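Local coordinates for CELL WALL surface anchor family protein (Streptococcus pneumoniae, PDB 3ZGH) that probably mediates adhesion to host cells by binding keratin 10 through this basic domain of a serine-rich repeat surface protein, at residues A[34-47]-A[174-187]. Residues are numbered along the deposited sequence; the frame is centred on the assembly and turned at random.
Sequences GEGVDSVYRVPIYY and PYAARTDRIGINYF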
ATOM      1  N   GLY A  34       8.703  -4.807   0.167  1.00 25.36           N
ATOM      2  CA  GLY A  34       9.867  -3.988   0.418  1.00 25.45           C
ATOM      3  C   GLY A  34       9.874  -3.626   1.894  1.00 24.15           C
ATOM      4  O   GLY A  34       9.004  -4.052   2.691  1.00 24.20           O
ATOM      5  N   GLU A  35      10.836  -2.814   2.274  1.00 23.58           N
ATOM      6  CA  GLU A  35      11.041  -2.632   3.683  1.00 27.36           C
ATOM      7  C   GLU A  35      11.648  -1.266   3.909  1.00 28.17           C
ATOM      8  O   GLU A  35      12.423  -0.771   3.071  1.00 28.28           O
ATOM      9  CB  GLU A  35      11.987  -3.742   4.110  1.00 32.27           C
ATOM     10  CG  GLU A  35      12.608  -3.593   5.415  1.00 35.35           C
ATOM     11  CD  GLU A  35      13.547  -4.749   5.719  1.00 36.48           C
ATOM     12  OE1 GLU A  35      13.716  -5.665   4.873  1.00 34.59           O
ATOM     13  OE2 GLU A  35      14.073  -4.753   6.835  1.00 38.05           O
ATOM     14  N   GLY A  36      11.278  -0.663   5.032  1.00 28.21           N
ATOM     15  CA  GLY A  36      11.880   0.570   5.489  1.00 30.29           C
ATOM     16  C   GLY A  36      12.148   0.473   6.982  1.00 31.44           C
ATOM     17  O   GLY A  36      12.216  -0.626   7.530  1.00 31.97           O
ATOM     18  N   VAL A  37      12.318   1.624   7.633  1.00 31.61           N
ATOM     19  CA  VAL A  37      12.682   1.661   9.037  1.00 32.68           C
ATOM     20  C   VAL A  37      11.744   2.604   9.761  1.00 31.78           C
ATOM     21  O   VAL A  37      11.602   3.782   9.390  1.00 33.12           O
ATOM     22  CB  VAL A  37      14.152   2.121   9.220  1.00 35.37           C
ATOM     23  CG1 VAL A  37      14.487   2.376  10.708  1.00 37.60           C
ATOM     24  CG2 VAL A  37      15.102   1.083   8.622  1.00 36.42           C
ATOM     25  N   ASP A  38      11.085   2.090  10.782  1.00 30.50           N
ATOM     26  CA  ASP A  38      10.316   2.959  11.692  1.00 31.56           C
ATOM     27  C   ASP A  38      11.312   3.697  12.587  1.00 34.72           C
ATOM     28  O   ASP A  38      11.963   3.060  13.407  1.00 35.54           O
ATOM     29  CB  ASP A  38       9.343   2.115  12.519  1.00 30.86           C
ATOM     30  CG  ASP A  38       8.560   2.922  13.546  1.00 32.29           C
ATOM     31  OD1 ASP A  38       9.167   3.729  14.311  1.00 33.51           O
ATOM     32  OD2 ASP A  38       7.315   2.737  13.582  1.00 32.13           O
ATOM     33  N   SER A  39      11.429   5.022  12.399  1.00 37.60           N
ATOM     34  CA  SER A  39      12.387   5.913  13.112  1.00 42.60           C
ATOM     35  C   SER A  39      12.204   5.968  14.617  1.00 42.56           C
ATOM     36  O   SER A  39      13.138   6.297  15.363  1.00 44.32           O
ATOM     37  CB  SER A  39      12.165   7.378  12.705  1.00 48.63           C
ATOM     38  OG  SER A  39      12.279   7.616  11.335  1.00 53.64           O
ATOM     39  N   VAL A  40      10.978   5.746  15.066  1.00 41.67           N
ATOM     40  CA  VAL A  40      10.680   5.912  16.474  1.00 41.87           C
ATOM     41  C   VAL A  40      11.098   4.675  17.240  1.00 40.70           C
ATOM     42  O   VAL A  40      11.714   4.779  18.289  1.00 43.27           O
ATOM     43  CB  VAL A  40       9.178   6.195  16.708  1.00 43.16           C
ATOM     44  CG1 VAL A  40       8.873   6.306  18.215  1.00 43.62           C
ATOM     45  CG2 VAL A  40       8.775   7.471  15.986  1.00 45.29           C
ATOM     46  N   TYR A  41      10.744   3.508  16.732  1.00 36.61           N
ATOM     47  CA  TYR A  41      11.017   2.268  17.449  1.00 38.17           C
ATOM     48  C   TYR A  41      12.262   1.535  16.914  1.00 40.30           C
ATOM     49  O   TYR A  41      12.673   0.532  17.479  1.00 41.84           O
ATOM     50  CB  TYR A  41       9.758   1.368  17.450  1.00 37.44           C
ATOM     51  CG  TYR A  41       8.672   1.978  18.317  1.00 38.57           C
ATOM     52  CD1 TYR A  41       8.769   1.940  19.701  1.00 42.77           C
ATOM     53  CD2 TYR A  41       7.604   2.665  17.753  1.00 36.59           C
ATOM     54  CE1 TYR A  41       7.791   2.544  20.515  1.00 43.50           C
ATOM     55  CE2 TYR A  41       6.614   3.264  18.559  1.00 37.71           C
ATOM     56  CZ  TYR A  41       6.728   3.203  19.927  1.00 41.09           C
ATOM     57  OH  TYR A  41       5.761   3.801  20.696  1.00 42.30           O
ATOM     58  N   ARG A  42      12.848   2.050  15.831  1.00 37.94           N
ATOM     59  CA  ARG A  42      14.087   1.499  15.249  1.00 36.51           C
ATOM     60  C   ARG A  42      13.905   0.019  14.944  1.00 34.91           C
ATOM     61  O   ARG A  42      14.700  -0.834  15.360  1.00 37.30           O
ATOM     62  CB  ARG A  42      15.277   1.748  16.177  1.00 39.82           C
ATOM     63  CG  ARG A  42      15.428   3.223  16.537  1.00 50.79           C
ATOM     64  CD  ARG A  42      16.759   3.562  17.218  1.00 67.03           C
ATOM     65  NE  ARG A  42      17.361   4.741  16.597  1.00 81.41           N
ATOM     66  CZ  ARG A  42      18.476   4.744  15.866  1.00 92.12           C
ATOM     67  NH1 ARG A  42      19.174   3.631  15.665  1.00 95.43           N
ATOM     68  NH2 ARG A  42      18.912   5.884  15.344  1.00 96.80           N
ATOM     69  N   VAL A  43      12.832  -0.280  14.215  1.00 32.53           N
ATOM     70  CA  VAL A  43      12.535  -1.635  13.811  1.00 31.56           C
ATOM     71  C   VAL A  43      12.174  -1.557  12.341  1.00 31.87           C
ATOM     72  O   VAL A  43      11.832  -0.478  11.844  1.00 33.12           O
ATOM     73  CB  VAL A  43      11.333  -2.222  14.603  1.00 38.54           C
ATOM     74  CG1 VAL A  43      11.687  -2.442  16.069  1.00 40.85           C
ATOM     75  CG2 VAL A  43      10.098  -1.312  14.484  1.00 36.16           C
ATOM     76  N   PRO A  44      12.237  -2.683  11.635  1.00 31.32           N
ATOM     77  CA  PRO A  44      11.788  -2.658  10.239  1.00 30.38           C
ATOM     78  C   PRO A  44      10.286  -2.495  10.142  1.00 28.42           C
ATOM     79  O   PRO A  44       9.557  -2.902  11.041  1.00 29.13           O
ATOM     80  CB  PRO A  44      12.171  -4.047   9.707  1.00 30.81           C
ATOM     81  CG  PRO A  44      13.253  -4.538  10.642  1.00 33.65           C
ATOM     82  CD  PRO A  44      12.872  -3.960  12.000  1.00 33.89           C
ATOM     83  N   ILE A  45       9.834  -1.927   9.036  1.00 26.43           N
ATOM     84  CA  ILE A  45       8.417  -1.923   8.695  1.00 25.08           C
ATOM     85  C   ILE A  45       8.398  -2.391   7.250  1.00 25.20           C
ATOM     86  O   ILE A  45       9.375  -2.146   6.513  1.00 26.48           O
ATOM     87  CB  ILE A  45       7.792  -0.524   8.902  1.00 24.23           C
ATOM     88  CG1 ILE A  45       6.268  -0.553   8.685  1.00 25.10           C
ATOM     89  CG2 ILE A  45       8.428   0.525   7.981  1.00 24.81           C
ATOM     90  CD1 ILE A  45       5.599   0.732   9.183  1.00 27.41           C
ATOM     91  N   TYR A  46       7.335  -3.087   6.855  1.00 23.78           N
ATOM     92  CA  TYR A  46       7.279  -3.715   5.550  1.00 23.83           C
ATOM     93  C   TYR A  46       6.056  -3.277   4.770  1.00 23.59           C
ATOM     94  O   TYR A  46       5.056  -2.805   5.368  1.00 24.40           O
ATOM     95  CB  TYR A  46       7.246  -5.238   5.703  1.00 22.03           C
ATOM     96  CG  TYR A  46       8.393  -5.774   6.530  1.00 24.69           C
ATOM     97  CD1 TYR A  46       9.585  -6.133   5.925  1.00 27.11           C
ATOM     98  CD2 TYR A  46       8.296  -5.894   7.937  1.00 25.96           C
ATOM     99  CE1 TYR A  46      10.671  -6.627   6.665  1.00 28.75           C
ATOM    100  CE2 TYR A  46       9.389  -6.378   8.697  1.00 28.66           C
ATOM    101  CZ  TYR A  46      10.568  -6.760   8.031  1.00 29.67           C
ATOM    102  OH  TYR A  46      11.659  -7.237   8.727  1.00 30.24           O
ATOM    103  N   TYR A  47       6.127  -3.424   3.440  1.00 22.47           N
ATOM    104  CA  TYR A  47       4.903  -3.371   2.642  1.00 21.30           C
ATOM    105  C   TYR A  47       4.824  -4.566   1.712  1.00 21.23           C
ATOM    106  O   TYR A  47       5.837  -5.249   1.405  1.00 24.56           O
ATOM    107  CB  TYR A  47       4.767  -2.084   1.827  1.00 22.97           C
ATOM    108  CG  TYR A  47       5.672  -2.049   0.608  1.00 25.70           C
ATOM    109  CD1 TYR A  47       5.255  -2.602  -0.608  1.00 29.98           C
ATOM    110  CD2 TYR A  47       6.955  -1.516   0.686  1.00 26.29           C
ATOM    111  CE1 TYR A  47       6.101  -2.614  -1.707  1.00 33.49           C
ATOM    112  CE2 TYR A  47       7.797  -1.495  -0.417  1.00 31.08           C
ATOM    113  CZ  TYR A  47       7.358  -2.058  -1.610  1.00 34.84           C
ATOM    114  OH  TYR A  47       8.185  -2.058  -2.706  1.00 37.81           O
ATOM    115  N   PRO A 174       5.583   3.327  -2.081  1.00 32.57           N
ATOM    116  CA  PRO A 174       5.036   3.060  -0.743  1.00 30.26           C
ATOM    117  C   PRO A 174       5.311   4.189   0.227  1.00 28.68           C
ATOM    118  O   PRO A 174       6.248   4.961   0.045  1.00 30.55           O
ATOM    119  CB  PRO A 174       5.768   1.783  -0.308  1.00 33.43           C
ATOM    120  CG  PRO A 174       7.050   1.830  -1.057  1.00 38.09           C
ATOM    121  CD  PRO A 174       6.705   2.433  -2.411  1.00 36.73           C
ATOM    122  N   TYR A 175       4.501   4.258   1.269  1.00 26.32           N
ATOM    123  CA  TYR A 175       4.590   5.326   2.228  1.00 28.05           C
ATOM    124  C   TYR A 175       4.109   4.807   3.580  1.00 27.93           C
ATOM    125  O   TYR A 175       3.124   4.086   3.668  1.00 28.24           O
ATOM    126  CB  TYR A 175       3.726   6.499   1.772  1.00 31.21           C
ATOM    127  CG  TYR A 175       3.716   7.668   2.748  1.00 37.38           C
ATOM    128  CD1 TYR A 175       4.587   8.738   2.607  1.00 41.28           C
ATOM    129  CD2 TYR A 175       2.835   7.684   3.812  1.00 39.55           C
ATOM    130  CE1 TYR A 175       4.563   9.818   3.534  1.00 46.42           C
ATOM    131  CE2 TYR A 175       2.803   8.732   4.721  1.00 44.49           C
ATOM    132  CZ  TYR A 175       3.661   9.792   4.584  1.00 48.20           C
ATOM    133  OH  TYR A 175       3.581  10.818   5.519  1.00 52.92           O
ATOM    134  N   ALA A 176       4.811   5.184   4.636  1.00 28.27           N
ATOM    135  CA  ALA A 176       4.335   4.947   5.981  1.00 27.88           C
ATOM    136  C   ALA A 176       4.935   6.044   6.823  1.00 30.60           C
ATOM    137  O   ALA A 176       6.090   6.408   6.637  1.00 32.39           O
ATOM    138  CB  ALA A 176       4.779   3.588   6.468  1.00 25.43           C
ATOM    139  N   ALA A 177       4.141   6.617   7.718  1.00 31.01           N
ATOM    140  CA  ALA A 177       4.632   7.665   8.587  1.00 31.42           C
ATOM    141  C   ALA A 177       3.820   7.674   9.870  1.00 31.70           C
ATOM    142  O   ALA A 177       2.635   7.329   9.863  1.00 31.55           O
ATOM    143  CB  ALA A 177       4.519   9.010   7.901  1.00 32.93           C
ATOM    144  N   ARG A 178       4.427   8.123  10.971  1.00 33.68           N
ATOM    145  CA  ARG A 178       3.671   8.251  12.201  1.00 34.97           C
ATOM    146  C   ARG A 178       2.775   9.448  12.001  1.00 35.59           C
ATOM    147  O   ARG A 178       3.137  10.391  11.263  1.00 36.37           O
ATOM    148  CB  ARG A 178       4.585   8.407  13.404  1.00 39.34           C
ATOM    149  CG  ARG A 178       5.529   9.603  13.368  1.00 47.09           C
ATOM    150  CD  ARG A 178       6.381   9.603  14.635  1.00 54.84           C
ATOM    151  NE  ARG A 178       7.608  10.386  14.497  1.00 63.95           N
ATOM    152  CZ  ARG A 178       7.826  11.576  15.044  1.00 72.28           C
ATOM    153  NH1 ARG A 178       6.903  12.180  15.793  1.00 70.53           N
ATOM    154  NH2 ARG A 178       8.990  12.171  14.835  1.00 81.11           N
ATOM    155  N   THR A 179       1.612   9.440  12.661  1.00 37.25           N
ATOM    156  CA  THR A 179       0.549  10.382  12.308  1.00 37.84           C
ATOM    157  C   THR A 179       0.878  11.820  12.674  1.00 42.01           C
ATOM    158  O   THR A 179       0.330  12.732  12.072  1.00 47.16           O
ATOM    159  CB  THR A 179      -0.799   9.986  12.944  1.00 36.17           C
ATOM    160  OG1 THR A 179      -0.608   9.799  14.342  1.00 35.78           O
ATOM    161  CG2 THR A 179      -1.308   8.677  12.335  1.00 35.63           C
ATOM    162  N   ASP A 180       1.772  12.035  13.636  1.00 41.41           N
ATOM    163  CA  ASP A 180       2.198  13.400  13.960  1.00 43.91           C
ATOM    164  C   ASP A 180       3.444  13.868  13.199  1.00 45.53           C
ATOM    165  O   ASP A 180       4.005  14.917  13.520  1.00 49.08           O
ATOM    166  CB  ASP A 180       2.417  13.572  15.482  1.00 50.95           C
ATOM    167  CG  ASP A 180       3.493  12.634  16.043  1.00 57.19           C
ATOM    168  OD1 ASP A 180       3.797  11.588  15.425  1.00 54.06           O
ATOM    169  OD2 ASP A 180       4.029  12.935  17.134  1.00 67.05           O
ATOM    170  N   ARG A 181       3.884  13.118  12.189  1.00 45.34           N
ATOM    171  CA  ARG A 181       5.049  13.531  11.406  1.00 49.68           C
ATOM    172  C   ARG A 181       4.955  12.992   9.964  1.00 44.57           C
ATOM    173  O   ARG A 181       5.728  12.127   9.548  1.00 42.26           O
ATOM    174  CB  ARG A 181       6.332  13.063  12.100  1.00 58.84           C
ATOM    175  CG  ARG A 181       7.606  13.649  11.531  1.00 70.41           C
ATOM    176  CD  ARG A 181       7.799  15.112  11.910  1.00 82.91           C
ATOM    177  NE  ARG A 181       8.703  15.790  10.977  1.00 91.24           N
ATOM    178  CZ  ARG A 181      10.033  15.799  11.075  1.00 95.97           C
ATOM    179  NH1 ARG A 181      10.755  16.446  10.166  1.00 97.75           N
ATOM    180  NH2 ARG A 181      10.650  15.172  12.073  1.00 97.63           N
ATOM    181  N   ILE A 182       3.992  13.509   9.215  1.00 45.48           N
ATOM    182  CA  ILE A 182       3.694  12.970   7.897  1.00 48.09           C
ATOM    183  C   ILE A 182       4.814  13.234   6.874  1.00 54.16           C
ATOM    184  O   ILE A 182       4.873  12.581   5.844  1.00 54.43           O
ATOM    185  CB  ILE A 182       2.298  13.433   7.394  1.00 58.90           C
ATOM    186  CG1 ILE A 182       2.135  14.958   7.397  1.00 66.12           C
ATOM    187  CG2 ILE A 182       1.232  12.879   8.295  1.00 57.77           C
ATOM    188  CD1 ILE A 182       2.941  15.680   6.359  1.00 72.16           C
ATOM    189  N   GLY A 183       5.737  14.135   7.187  1.00 65.69           N
ATOM    190  CA  GLY A 183       6.832  14.430   6.273  1.00 72.24           C
ATOM    191  C   GLY A 183       7.989  13.431   6.262  1.00 70.15           C
ATOM    192  O   GLY A 183       8.906  13.554   5.446  1.00 72.78           O
ATOM    193  N   ILE A 184       7.966  12.462   7.176  1.00 58.36           N
ATOM    194  CA  ILE A 184       9.026  11.463   7.270  1.00 49.34           C
ATOM    195  C   ILE A 184       8.453  10.103   6.837  1.00 41.05           C
ATOM    196  O   ILE A 184       7.783   9.411   7.619  1.00 39.59           O
ATOM    197  CB  ILE A 184       9.584  11.349   8.712  1.00 59.05           C
ATOM    198  CG1 ILE A 184      10.056  12.716   9.248  1.00 67.56           C
ATOM    199  CG2 ILE A 184      10.712  10.331   8.783  1.00 54.21           C
ATOM    200  CD1 ILE A 184      11.067  13.430   8.381  1.00 73.18           C
ATOM    201  N   ASN A 185       8.698   9.747   5.580  1.00 37.99           N
ATOM    202  CA  ASN A 185       8.304   8.448   5.054  1.00 35.14           C
ATOM    203  C   ASN A 185       9.305   7.396   5.503  1.00 34.80           C
ATOM    204  O   ASN A 185      10.497   7.490   5.183  1.00 36.66           O
ATOM    205  CB  ASN A 185       8.258   8.509   3.526  1.00 35.96           C
ATOM    206  CG  ASN A 185       7.826   7.217   2.908  1.00 36.63           C
ATOM    207  OD1 ASN A 185       7.535   6.237   3.603  1.00 34.96           O
ATOM    208  ND2 ASN A 185       7.753   7.204   1.580  1.00 39.03           N
ATOM    209  N   TYR A 186       8.821   6.392   6.221  1.00 33.35           N
ATOM    210  CA  TYR A 186       9.658   5.303   6.723  1.00 32.44           C
ATOM    211  C   TYR A 186      10.302   4.429   5.605  1.00 31.74           C
ATOM    212  O   TYR A 186      11.309   3.773   5.844  1.00 30.66           O
ATOM    213  CB  TYR A 186       8.821   4.418   7.641  1.00 30.02           C
ATOM    214  CG  TYR A 186       8.451   5.066   8.985  1.00 29.80           C
ATOM    215  CD1 TYR A 186       9.165   6.142   9.486  1.00 30.70           C
ATOM    216  CD2 TYR A 186       7.381   4.582   9.741  1.00 28.44           C
ATOM    217  CE1 TYR A 186       8.847   6.705  10.700  1.00 33.93           C
ATOM    218  CE2 TYR A 186       7.062   5.132  10.966  1.00 29.63           C
ATOM    219  CZ  TYR A 186       7.784   6.191  11.442  1.00 33.42           C
ATOM    220  OH  TYR A 186       7.467   6.761  12.671  1.00 34.79           O
ATOM    221  N   PHE A 187       9.702   4.424   4.413  1.00 31.15           N
ATOM    222  CA  PHE A 187      10.276   3.736   3.252  1.00 31.59           C
ATOM    223  C   PHE A 187      11.216   4.631   2.434  1.00 37.03           C
ATOM    224  O   PHE A 187      11.733   4.207   1.393  1.00 40.28           O
ATOM    225  CB  PHE A 187       9.154   3.238   2.343  1.00 29.57           C
ATOM    226  CG  PHE A 187       8.265   2.253   2.997  1.00 28.71           C
ATOM    227  CD1 PHE A 187       8.755   0.999   3.366  1.00 28.44           C
ATOM    228  CD2 PHE A 187       6.937   2.568   3.259  1.00 27.36           C
ATOM    229  CE1 PHE A 187       7.932   0.070   3.990  1.00 27.26           C
ATOM    230  CE2 PHE A 187       6.106   1.644   3.860  1.00 25.27           C
ATOM    231  CZ  PHE A 187       6.597   0.399   4.249  1.00 26.62           C
TER
HETATM  232  O   HOH W   1      12.921   1.728   1.800  1.00 67.11           O
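The Y186 ring lies between D38 and A177: D38 CA, from across the contact, sits over the centre of one face, 3.8 Å from the ring centroid, and A177 CA of its own segment over the rim of the other; I45 CD1 is at its edge. The carboxylate of D38 runs alongside the ring, the planes 32° apart; its OD2 is hydrogen-bonded to Y66 OH and Y84 OH, the latter also bonded to Y186 OH. F187 receives the edge of Y47 on one face in a T-shaped pair, planes at 89°, while the E35 and Y46 carbonyl groups border its rim. P174 CB in turn covers one face of Y47, with G34 N over the opposite face. I45 points its CB toward 174-187; CG2 meets Y186 CB (3.9 Å) and F187 CE1, and CD1 packs 4.0 Å from A176 CB. V37 N donates a hydrogen bond to Y186 O (3.0 Å), and a water donates to both E35 O and F187 O. N185 OD1 accepts from F187 N, an Asx turn that probably helps hold the bend, and separately from A176 N. Together these contacts pack a β-hairpin with a G1 bulge, at the margin of this MSCRAMM domain's large antiparallel sheet, against mostly irregular 174-187, which includes edge strand 177-178 of the small second sheet.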